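PDB 3DH0: SAM dependent methyltransferase from Aquifex aeolicus, which binds S-adenosylmethionine and probably acts as a methyltransferase that uses it as methyl donor. Local coordinates for residues E128-A133 against A171-G176; P18-L23 against M112-H117; M39-V44 against K57-K62. All blocks are in the same frame, centred on the assembly; numbering follows the deposited sequence.

Following the chain from the N terminus, P18-L23 comes first, in the loop before helix 26-33. Its partner, M112-H117, comes much later, at the end of strand 107-113, so contact 2 closes a long loop over S-adenosylmethionine. Contact 3 is nested inside that loop. It joins strand 40-43 to the end of helix 52-59, within one beta-alpha-beta unit. Contact 1 follows in series and ties helix 122-132 to the turn that leads from helix 161-170 into edge strand 174-181. All three reach the same sheet, and side chains of the three contacts touch one another. Contacts 2 and 3 share the ligand.

Contact 1: E128-A133 against A171-G176; sequences ELKRVA and AGIRVG
K130 reaches from the last turn of helix 122-132 toward A171 and I173. Its side chain carries the contact. CB points at 171-176 but touches nothing there. CG lies beside the backbone N and anti to the carbonyl carbon (chi1 -51°), and this turns the chain toward the other segment. The chain continues on an extended course, and K130 CD comes within about 4.3 Å of A171 O. CE passes the end of I173, with K130 CE 4.4 Å from I173 CD1. The CB of I173 does not aim at the lysine, but its CD1 bends nearer. At the last bond the chain turns (chi4 82°). K130 NZ is modelled 3.0 Å from A171 O, but the model is too crowded at this oxygen for the exact placing of the lysine end to be relied on. The firm partner of this ammonium is the carboxylate of E127, with which it forms a salt bridge. With an alanine here, E127 would probably be left without its positive mate, and the methylene chain beside A171 and I173 would be gone.

A171 O belongs to a helix end. G172 has positive phi and closes helix 161-170 in a Schellman motif. A side chain there would press on the preceding carbonyl oxygen.

On another side of helix 122-132, NE and NH2 of R131 both bind one oxygen of E128. R131 NH2 is 2.9 Å from E128 OE2, and R131 NE is 3.2 Å from E128 OE2. OE2 also accepts the backbone N of I100, while R131 NH1 pairs with D104.

L129 turns to the sheet and packs on I110 of strand 107-113. A171 lies on L126 and E127 of helix 122-132. I173 touches L126 and A190 of strand 185-191, just where edge strand 174-181 begins.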
loop_
_atom_site.group_PDB
_atom_site.type_symbol
_atom_site.label_atom_id
_atom_site.label_comp_id
_atom_site.label_asym_id
_atom_site.label_seq_id
_atom_site.Cartn_x
_atom_site.Cartn_y
_atom_site.Cartn_z
ATOM N N GLU A 128 -9.446 -8.090 -8.473
ATOM C CA GLU A 128 -10.098 -8.099 -7.171
ATOM C C GLU A 128 -10.089 -6.670 -6.614
ATOM O O GLU A 128 -11.059 -6.227 -6.001
ATOM C CB GLU A 128 -9.358 -9.060 -6.236
ATOM C CG GLU A 128 -9.935 -9.202 -4.833
ATOM C CD GLU A 128 -11.380 -9.704 -4.796
ATOM O OE1 GLU A 128 -11.809 -10.427 -5.722
ATOM O OE2 GLU A 128 -12.085 -9.390 -3.818
ATOM N N LEU A 129 -8.995 -5.951 -6.858
ATOM C CA LEU A 129 -8.861 -4.583 -6.379
ATOM C C LEU A 129 -9.920 -3.608 -6.904
ATOM O O LEU A 129 -10.421 -2.776 -6.152
ATOM C CB LEU A 129 -7.473 -4.045 -6.718
ATOM C CG LEU A 129 -6.451 -3.906 -5.580
ATOM C CD1 LEU A 129 -5.183 -3.347 -6.158
ATOM C CD2 LEU A 129 -6.965 -2.990 -4.479
ATOM N N LYS A 130 -10.241 -3.700 -8.196
ATOM C CA LYS A 130 -11.236 -2.820 -8.813
ATOM C C LYS A 130 -12.604 -3.037 -8.182
ATOM O O LYS A 130 -13.383 -2.104 -8.007
ATOM C CB LYS A 130 -11.374 -3.099 -10.307
ATOM C CG LYS A 130 -10.106 -3.137 -11.124
ATOM C CD LYS A 130 -10.459 -2.776 -12.566
ATOM C CE LYS A 130 -9.485 -3.335 -13.597
ATOM N NZ LYS A 130 -9.768 -4.743 -13.951
ATOM N N ARG A 131 -12.892 -4.289 -7.859
ATOM C CA ARG A 131 -14.166 -4.636 -7.261
ATOM C C ARG A 131 -14.408 -3.838 -5.989
ATOM O O ARG A 131 -15.426 -3.148 -5.872
ATOM C CB ARG A 131 -14.224 -6.141 -6.958
ATOM C CG ARG A 131 -15.579 -6.594 -6.457
ATOM C CD ARG A 131 -15.611 -8.071 -6.146
ATOM N NE ARG A 131 -14.881 -8.394 -4.927
ATOM C CZ ARG A 131 -15.163 -7.887 -3.733
ATOM N NH1 ARG A 131 -16.161 -7.026 -3.590
ATOM N NH2 ARG A 131 -14.449 -8.240 -2.677
ATOM N N VAL A 132 -13.473 -3.919 -5.045
ATOM C CA VAL A 132 -13.632 -3.203 -3.786
ATOM C C VAL A 132 -13.484 -1.704 -3.992
ATOM O O VAL A 132 -13.920 -0.900 -3.168
ATOM C CB VAL A 132 -12.607 -3.681 -2.720
ATOM C CG1 VAL A 132 -12.726 -5.177 -2.516
ATOM C CG2 VAL A 132 -11.193 -3.302 -3.133
ATOM N N ALA A 133 -12.875 -1.340 -5.111
ATOM C CA ALA A 133 -12.652 0.059 -5.448
ATOM C C ALA A 133 -13.903 0.713 -6.023
ATOM O O ALA A 133 -14.586 0.117 -6.849
ATOM C CB ALA A 133 -11.517 0.162 -6.452
ATOM N N ALA A 171 -4.110 -4.772 -16.750
ATOM C CA ALA A 171 -5.226 -4.834 -15.817
ATOM C C ALA A 171 -6.284 -3.765 -16.066
ATOM O O ALA A 171 -7.348 -3.764 -15.431
ATOM C CB ALA A 171 -4.711 -4.727 -14.392
ATOM N N GLY A 172 -5.990 -2.851 -16.985
ATOM C CA GLY A 172 -6.940 -1.798 -17.282
ATOM C C GLY A 172 -6.746 -0.496 -16.524
ATOM O O GLY A 172 -7.243 0.529 -16.967
ATOM N N ILE A 173 -6.043 -0.509 -15.396
ATOM C CA ILE A 173 -5.843 0.733 -14.645
ATOM C C ILE A 173 -5.050 1.764 -15.454
ATOM O O ILE A 173 -4.031 1.431 -16.075
ATOM C CB ILE A 173 -5.079 0.511 -13.324
ATOM C CG1 ILE A 173 -5.792 -0.524 -12.455
ATOM C CG2 ILE A 173 -4.955 1.828 -12.580
ATOM C CD1 ILE A 173 -5.351 -1.941 -12.740
ATOM N N ARG A 174 -5.513 3.015 -15.427
ATOM C CA ARG A 174 -4.859 4.096 -16.159
ATOM C C ARG A 174 -3.831 4.840 -15.310
ATOM O O ARG A 174 -4.160 5.407 -14.268
ATOM C CB ARG A 174 -5.905 5.081 -16.684
ATOM C CG ARG A 174 -6.882 5.575 -15.628
ATOM C CD ARG A 174 -8.116 6.243 -16.258
ATOM N NE ARG A 174 -9.287 6.167 -15.373
ATOM C CZ ARG A 174 -10.509 6.605 -15.687
ATOM N NH1 ARG A 174 -10.725 7.159 -16.881
ATOM N NH2 ARG A 174 -11.515 6.486 -14.809
ATOM N N VAL A 175 -2.582 4.838 -15.777
ATOM C CA VAL A 175 -1.489 5.511 -15.078
ATOM C C VAL A 175 -1.333 6.936 -15.571
ATOM O O VAL A 175 -1.234 7.171 -16.772
ATOM C CB VAL A 175 -0.138 4.804 -15.298
ATOM C CG1 VAL A 175 0.930 5.473 -14.437
ATOM C CG2 VAL A 175 -0.258 3.316 -14.982
ATOM N N GLY A 176 -1.296 7.882 -14.640
ATOM C CA GLY A 176 -1.146 9.283 -15.001
ATOM C C GLY A 176 0.214 9.880 -14.666
ATOM O O GLY A 176 0.706 10.754 -15.375
#

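Contact 2: P18-L23 against M112-H117. With SAM (S-adenosylmethionine), chain C.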
loop_
_atom_site.group_PDB
_atom_site.type_symbol
_atom_site.label_atom_id
_atom_site.label_comp_id
_atom_site.label_asym_id
_atom_site.label_seq_id
_atom_site.Cartn_x
_atom_site.Cartn_y
_atom_site.Cartn_z
ATOM N N PRO A 18 11.516 3.274 12.721
ATOM C CA PRO A 18 11.335 4.704 12.463
ATOM C C PRO A 18 12.313 5.277 11.456
ATOM O O PRO A 18 12.097 6.369 10.940
ATOM C CB PRO A 18 11.479 5.327 13.848
ATOM C CG PRO A 18 12.370 4.403 14.552
ATOM C CD PRO A 18 11.870 3.045 14.131
ATOM N N SER A 19 13.369 4.535 11.144
ATOM C CA SER A 19 14.360 5.013 10.185
ATOM C C SER A 19 13.914 4.859 8.735
ATOM O O SER A 19 14.645 5.253 7.816
ATOM C CB SER A 19 15.676 4.272 10.378
ATOM O OG SER A 19 15.529 2.909 10.063
ATOM N N ARG A 20 12.729 4.273 8.537
ATOM C CA ARG A 20 12.169 4.065 7.202
ATOM C C ARG A 20 11.781 5.434 6.675
ATOM O O ARG A 20 11.630 5.633 5.474
ATOM C CB ARG A 20 10.900 3.191 7.245
ATOM C CG ARG A 20 11.034 1.788 7.833
ATOM C CD ARG A 20 11.368 0.704 6.805
ATOM N NE ARG A 20 10.391 0.500 5.719
ATOM C CZ ARG A 20 9.130 0.081 5.854
ATOM N NH1 ARG A 20 8.619 -0.189 7.045
ATOM N NH2 ARG A 20 8.390 -0.113 4.774
ATOM N N LEU A 21 11.606 6.380 7.586
ATOM C CA LEU A 21 11.221 7.716 7.190
ATOM C C LEU A 21 12.253 8.312 6.252
ATOM O O LEU A 21 11.949 9.198 5.465
ATOM C CB LEU A 21 11.058 8.579 8.428
ATOM C CG LEU A 21 9.972 7.991 9.319
ATOM C CD1 LEU A 21 10.039 8.631 10.682
ATOM C CD2 LEU A 21 8.607 8.193 8.670
ATOM N N GLU A 22 13.477 7.814 6.341
ATOM C CA GLU A 22 14.556 8.295 5.493
ATOM C C GLU A 22 14.313 7.963 4.024
ATOM O O GLU A 22 15.037 8.429 3.147
ATOM C CB GLU A 22 15.874 7.685 5.959
ATOM C CG GLU A 22 16.362 8.241 7.287
ATOM C CD GLU A 22 17.259 7.270 8.029
ATOM O OE1 GLU A 22 17.837 6.385 7.360
ATOM O OE2 GLU A 22 17.385 7.399 9.273
ATOM N N LEU A 23 13.291 7.153 3.755
ATOM C CA LEU A 23 12.981 6.764 2.385
ATOM C C LEU A 23 12.186 7.853 1.704
ATOM O O LEU A 23 12.457 8.212 0.554
ATOM C CB LEU A 23 12.190 5.454 2.362
ATOM C CG LEU A 23 12.968 4.161 2.612
ATOM C CD1 LEU A 23 13.674 4.230 3.951
ATOM C CD2 LEU A 23 12.013 2.988 2.574
ATOM N N MET A 112 -0.458 0.995 -1.898
ATOM C CA MET A 112 0.319 -0.233 -1.917
ATOM C C MET A 112 1.803 0.090 -1.717
ATOM O O MET A 112 2.515 0.363 -2.677
ATOM C CB MET A 112 0.095 -0.949 -3.247
ATOM C CG MET A 112 -0.112 -2.440 -3.103
ATOM S SD MET A 112 -0.380 -3.270 -4.665
ATOM C CE MET A 112 -1.849 -2.514 -5.215
ATOM N N ALA A 113 2.267 0.061 -0.471
ATOM C CA ALA A 113 3.666 0.381 -0.183
ATOM C C ALA A 113 4.604 -0.819 -0.070
ATOM O O ALA A 113 4.550 -1.578 0.892
ATOM C CB ALA A 113 3.757 1.225 1.083
ATOM N N PHE A 114 5.482 -0.953 -1.058
ATOM C CA PHE A 114 6.456 -2.041 -1.121
ATOM C C PHE A 114 5.838 -3.434 -1.116
ATOM O O PHE A 114 6.471 -4.395 -0.680
ATOM C CB PHE A 114 7.449 -1.943 0.043
ATOM C CG PHE A 114 8.174 -0.635 0.108
ATOM C CD1 PHE A 114 7.831 0.316 1.069
ATOM C CD2 PHE A 114 9.195 -0.348 -0.795
ATOM C CE1 PHE A 114 8.488 1.526 1.133
ATOM C CE2 PHE A 114 9.863 0.859 -0.744
ATOM C CZ PHE A 114 9.513 1.806 0.225
ATOM N N THR A 115 4.618 -3.558 -1.612
ATOM C CA THR A 115 3.989 -4.857 -1.611
ATOM C C THR A 115 3.647 -5.401 -3.001
ATOM O O THR A 115 3.430 -6.601 -3.162
ATOM C CB THR A 115 2.727 -4.842 -0.665
ATOM O OG1 THR A 115 1.864 -5.959 -0.944
ATOM C CG2 THR A 115 1.962 -3.558 -0.830
ATOM N N PHE A 116 3.631 -4.542 -4.013
ATOM C CA PHE A 116 3.290 -4.993 -5.357
ATOM C C PHE A 116 4.163 -6.137 -5.877
ATOM O O PHE A 116 3.651 -7.127 -6.396
ATOM C CB PHE A 116 3.362 -3.836 -6.336
ATOM C CG PHE A 116 2.736 -4.131 -7.666
ATOM C CD1 PHE A 116 1.351 -4.123 -7.816
ATOM C CD2 PHE A 116 3.527 -4.423 -8.768
ATOM C CE1 PHE A 116 0.763 -4.402 -9.048
ATOM C CE2 PHE A 116 2.958 -4.704 -10.001
ATOM C CZ PHE A 116 1.569 -4.694 -10.145
ATOM N N HIS A 117 5.478 -6.002 -5.750
ATOM C CA HIS A 117 6.392 -7.041 -6.221
ATOM C C HIS A 117 6.260 -8.356 -5.438
ATOM O O HIS A 117 6.909 -9.342 -5.771
ATOM C CB HIS A 117 7.843 -6.561 -6.123
ATOM C CG HIS A 117 8.321 -6.410 -4.715
ATOM N ND1 HIS A 117 7.921 -5.371 -3.902
ATOM C CD2 HIS A 117 9.088 -7.221 -3.943
ATOM C CE1 HIS A 117 8.415 -5.550 -2.689
ATOM N NE2 HIS A 117 9.124 -6.667 -2.688
HETATM N N SAM C . 3.994 -1.834 3.591
HETATM C CA SAM C . 4.616 -2.238 4.889
HETATM C C SAM C . 5.312 -1.061 5.532
HETATM O O SAM C . 5.296 0.024 4.949
HETATM O OXT SAM C . 5.870 -1.297 6.653
HETATM C CB SAM C . 5.622 -3.360 4.652
HETATM C CG SAM C . 5.030 -4.356 3.739
HETATM S SD SAM C . 5.969 -5.825 3.240
HETATM C CE SAM C . 7.226 -5.138 2.162
HETATM C "C5'" SAM C . 4.818 -6.587 2.197
HETATM C "C4'" SAM C . 3.653 -7.268 2.886
HETATM O "O4'" SAM C . 2.834 -7.735 1.820
HETATM C "C3'" SAM C . 4.047 -8.575 3.600
HETATM O "O3'" SAM C . 3.866 -8.295 5.018
HETATM C "C2'" SAM C . 3.026 -9.613 3.176
HETATM O "O2'" SAM C . 2.453 -10.454 4.154
HETATM C "C1'" SAM C . 2.055 -8.745 2.315
HETATM N N9 SAM C . 1.444 -9.372 1.159
HETATM C C8 SAM C . 1.995 -10.170 0.176
HETATM N N7 SAM C . 1.137 -10.538 -0.723
HETATM C C5 SAM C . -0.062 -9.954 -0.317
HETATM C C6 SAM C . -1.376 -9.961 -0.869
HETATM N N6 SAM C . -1.670 -10.632 -2.003
HETATM N N1 SAM C . -2.373 -9.256 -0.207
HETATM C C2 SAM C . -2.034 -8.599 0.928
HETATM N N3 SAM C . -0.838 -8.529 1.521
HETATM C C4 SAM C . 0.113 -9.230 0.843
#
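L23 and R20 both touch the ring of F114, and this small buried patch is the tight part of the contact. L23 CD2 meets F114 CZ at 3.6 Å, an apolar contact. R20 NH2 lies 3.8 Å from F114 CD1, with the ring atom at the edge of the guanidinium. The backbones stay far apart, so only side-chain ends bridge them. W144 backs the patch: its ring meets that of F114 with the planes at about 40°, and L23 also rests on it.

The guanidinium holds the carboxylate of S-adenosylmethionine with two nitrogens, one to each oxygen. R20 NH1 donates to SAM OXT over 3.0 Å, nearly straight at 161°. R20 NH2 gives a weak bond to SAM O at 3.1 Å. The R20 chain is bent at chi2 and chi3, which folds its head down onto the ligand.

This is the Rossmann-like fold of SAM-dependent methyltransferases, in which the cofactor lies across the C-terminal ends of the parallel strands. Strand 107-113 ends here. A113 O accepts the ligand's amino group, SAM N, at 2.8 Å. F114 then takes positive phi, and F114 CB lies 3.8 Å from the methyl carbon SAM CE. T115 OG1 makes only a weak bond to the ribose oxygen SAM O4', at 3.4 Å.

The outer side of the 3-10 turn is loose by contrast. P18, L21 and E22 are exposed there and do not touch 112-117. S19 is partly exposed, its OG bonded to D17.

Contact 3: M39-V44 against K57-K62; sequences MTVLDV and KMVGEK. With SAM (S-adenosylmethionine), chain C.
M39 and V41 meet V59 where strand 40-43 passes the end of helix 52-59. These two elements and strand 64-69 form a beta-alpha-beta unit of the Rossmann-like methyltransferase fold. M39 comes first. Its backbone O faces V59 CG1, while the end of its side chain leads away from the helix and packs on D108 and F109 of strand 107-113.

T40 points away from the helix. Its backbone N bonds to D108 OD2, and its side chain lies on K64 and Y66 of strand 64-69.

V41 turns back toward the helix. V41 CG1 lies 3.9 Å from V59 CG1, and the two side chains cross at about a right angle. CG1 of V41 sits between the backbone N and the carbonyl carbon (chi1 47°), the branch that is aimed at V59. L35 touches both valines. V59 is the last helical residue. G60 then takes positive phi and the chain turns toward strand 64-69.

L42 faces the other side of the sheet. There L42 CD2 lies 3.9 Å from L129 CD2, a side chain of helix 122-132. D43 points back to the helix side, against L52 and L55, and its OD2 bonds to T46 OG1. This bond ties the strand end to the glycine-rich loop, whose G45 O binds the ligand.

V44 ends the segment in the cofactor pocket. Its side chain also packs on M112 of the neighbouring strand 107-113. V44 O lies 3.6 Å from SAM N3. CG1 is anti to the backbone N (chi1 -178°) and comes over the face of the adenine, with V44 CG1 3.9 Å from SAM C2.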
loop_
_atom_site.group_PDB
_atom_site.type_symbol
_atom_site.label_atom_id
_atom_site.label_comp_id
_atom_site.label_asym_id
_atom_site.label_seq_id
_atom_site.Cartn_x
_atom_site.Cartn_y
_atom_site.Cartn_z
ATOM N N MET A 39 -11.841 10.113 3.145
ATOM C CA MET A 39 -11.604 8.998 2.238
ATOM C C MET A 39 -11.406 7.653 2.936
ATOM O O MET A 39 -10.847 7.573 4.027
ATOM C CB MET A 39 -10.383 9.275 1.353
ATOM C CG MET A 39 -10.664 10.131 0.143
ATOM S SD MET A 39 -9.216 10.366 -0.853
ATOM C CE MET A 39 -9.306 9.047 -1.934
ATOM N N THR A 40 -11.895 6.593 2.310
ATOM C CA THR A 40 -11.704 5.270 2.862
ATOM C C THR A 40 -10.524 4.754 2.082
ATOM O O THR A 40 -10.548 4.729 0.853
ATOM C CB THR A 40 -12.911 4.370 2.647
ATOM O OG1 THR A 40 -13.947 4.767 3.546
ATOM C CG2 THR A 40 -12.554 2.922 2.914
ATOM N N VAL A 41 -9.477 4.381 2.805
ATOM C CA VAL A 41 -8.276 3.903 2.155
ATOM C C VAL A 41 -7.921 2.461 2.478
ATOM O O VAL A 41 -8.087 2.000 3.604
ATOM C CB VAL A 41 -7.079 4.805 2.503
ATOM C CG1 VAL A 41 -7.042 5.066 3.986
ATOM C CG2 VAL A 41 -5.791 4.157 2.050
ATOM N N LEU A 42 -7.448 1.752 1.457
ATOM C CA LEU A 42 -7.041 0.364 1.609
ATOM C C LEU A 42 -5.523 0.333 1.601
ATOM O O LEU A 42 -4.894 0.878 0.700
ATOM C CB LEU A 42 -7.583 -0.502 0.465
ATOM C CG LEU A 42 -7.250 -1.995 0.589
ATOM C CD1 LEU A 42 -7.884 -2.552 1.856
ATOM C CD2 LEU A 42 -7.742 -2.759 -0.622
ATOM N N ASP A 43 -4.954 -0.291 2.627
ATOM C CA ASP A 43 -3.510 -0.425 2.772
ATOM C C ASP A 43 -3.248 -1.898 2.527
ATOM O O ASP A 43 -3.453 -2.715 3.412
ATOM C CB ASP A 43 -3.105 -0.029 4.194
ATOM C CG ASP A 43 -1.596 0.026 4.394
ATOM O OD1 ASP A 43 -0.849 0.017 3.391
ATOM O OD2 ASP A 43 -1.157 0.092 5.568
ATOM N N VAL A 44 -2.793 -2.230 1.327
ATOM C CA VAL A 44 -2.574 -3.623 0.951
ATOM C C VAL A 44 -1.586 -4.452 1.791
ATOM O O VAL A 44 -2.010 -5.303 2.568
ATOM C CB VAL A 44 -2.254 -3.709 -0.552
ATOM C CG1 VAL A 44 -2.064 -5.144 -0.977
ATOM C CG2 VAL A 44 -3.409 -3.105 -1.327
ATOM N N LYS A 57 -4.318 9.417 10.291
ATOM C CA LYS A 57 -4.378 10.841 10.520
ATOM C C LYS A 57 -5.001 11.594 9.359
ATOM O O LYS A 57 -5.855 12.460 9.563
ATOM C CB LYS A 57 -2.982 11.396 10.780
ATOM C CG LYS A 57 -2.979 12.891 11.073
ATOM C CD LYS A 57 -1.599 13.512 10.922
ATOM C CE LYS A 57 -1.640 15.017 11.194
ATOM N NZ LYS A 57 -0.345 15.712 10.859
ATOM N N MET A 58 -4.576 11.256 8.143
ATOM C CA MET A 58 -5.046 11.931 6.939
ATOM C C MET A 58 -6.493 11.778 6.524
ATOM O O MET A 58 -6.986 12.593 5.766
ATOM C CB MET A 58 -4.159 11.576 5.750
ATOM C CG MET A 58 -2.890 12.422 5.671
ATOM S SD MET A 58 -2.158 12.429 4.025
ATOM C CE MET A 58 -3.380 13.379 3.126
ATOM N N VAL A 59 -7.182 10.746 6.991
ATOM C CA VAL A 59 -8.576 10.589 6.623
ATOM C C VAL A 59 -9.433 11.129 7.760
ATOM O O VAL A 59 -10.599 11.452 7.578
ATOM C CB VAL A 59 -8.917 9.115 6.340
ATOM C CG1 VAL A 59 -8.072 8.603 5.184
ATOM C CG2 VAL A 59 -8.709 8.277 7.582
ATOM N N GLY A 60 -8.828 11.241 8.932
ATOM C CA GLY A 60 -9.521 11.769 10.090
ATOM C C GLY A 60 -10.660 10.961 10.671
ATOM O O GLY A 60 -10.985 9.871 10.213
ATOM N N GLU A 61 -11.258 11.525 11.710
ATOM C CA GLU A 61 -12.385 10.935 12.420
ATOM C C GLU A 61 -13.451 10.403 11.457
ATOM O O GLU A 61 -14.064 9.380 11.711
ATOM C CB GLU A 61 -12.985 12.008 13.340
ATOM C CG GLU A 61 -13.320 13.308 12.566
ATOM C CD GLU A 61 -13.894 14.446 13.430
ATOM O OE1 GLU A 61 -14.295 15.492 12.843
ATOM O OE2 GLU A 61 -13.935 14.302 14.683
ATOM N N LYS A 62 -13.648 11.111 10.346
ATOM C CA LYS A 62 -14.641 10.749 9.336
ATOM C C LYS A 62 -14.244 9.647 8.348
ATOM O O LYS A 62 -15.112 8.961 7.813
ATOM C CB LYS A 62 -15.061 11.999 8.529
ATOM C CG LYS A 62 -16.258 12.768 9.095
ATOM C CD LYS A 62 -15.959 13.360 10.482
ATOM C CE LYS A 62 -17.214 13.986 11.109
ATOM N NZ LYS A 62 -16.958 14.642 12.435
HETATM N N SAM C . 3.994 -1.834 3.591
HETATM C CA SAM C . 4.616 -2.238 4.889
HETATM C C SAM C . 5.312 -1.061 5.532
HETATM O O SAM C . 5.296 0.024 4.949
HETATM O OXT SAM C . 5.870 -1.297 6.653
HETATM C CB SAM C . 5.622 -3.360 4.652
HETATM C CG SAM C . 5.030 -4.356 3.739
HETATM S SD SAM C . 5.969 -5.825 3.240
HETATM C CE SAM C . 7.226 -5.138 2.162
HETATM C "C5'" SAM C . 4.818 -6.587 2.197
HETATM C "C4'" SAM C . 3.653 -7.268 2.886
HETATM O "O4'" SAM C . 2.834 -7.735 1.820
HETATM C "C3'" SAM C . 4.047 -8.575 3.600
HETATM O "O3'" SAM C . 3.866 -8.295 5.018
HETATM C "C2'" SAM C . 3.026 -9.613 3.176
HETATM O "O2'" SAM C . 2.453 -10.454 4.154
HETATM C "C1'" SAM C . 2.055 -8.745 2.315
HETATM N N9 SAM C . 1.444 -9.372 1.159
HETATM C C8 SAM C . 1.995 -10.170 0.176
HETATM N N7 SAM C . 1.137 -10.538 -0.723
HETATM C C5 SAM C . -0.062 -9.954 -0.317
HETATM C C6 SAM C . -1.376 -9.961 -0.869
HETATM N N6 SAM C . -1.670 -10.632 -2.003
HETATM N N1 SAM C . -2.373 -9.256 -0.207
HETATM C C2 SAM C . -2.034 -8.599 0.928
HETATM N N3 SAM C . -0.838 -8.529 1.521
HETATM C C4 SAM C . 0.113 -9.230 0.843
#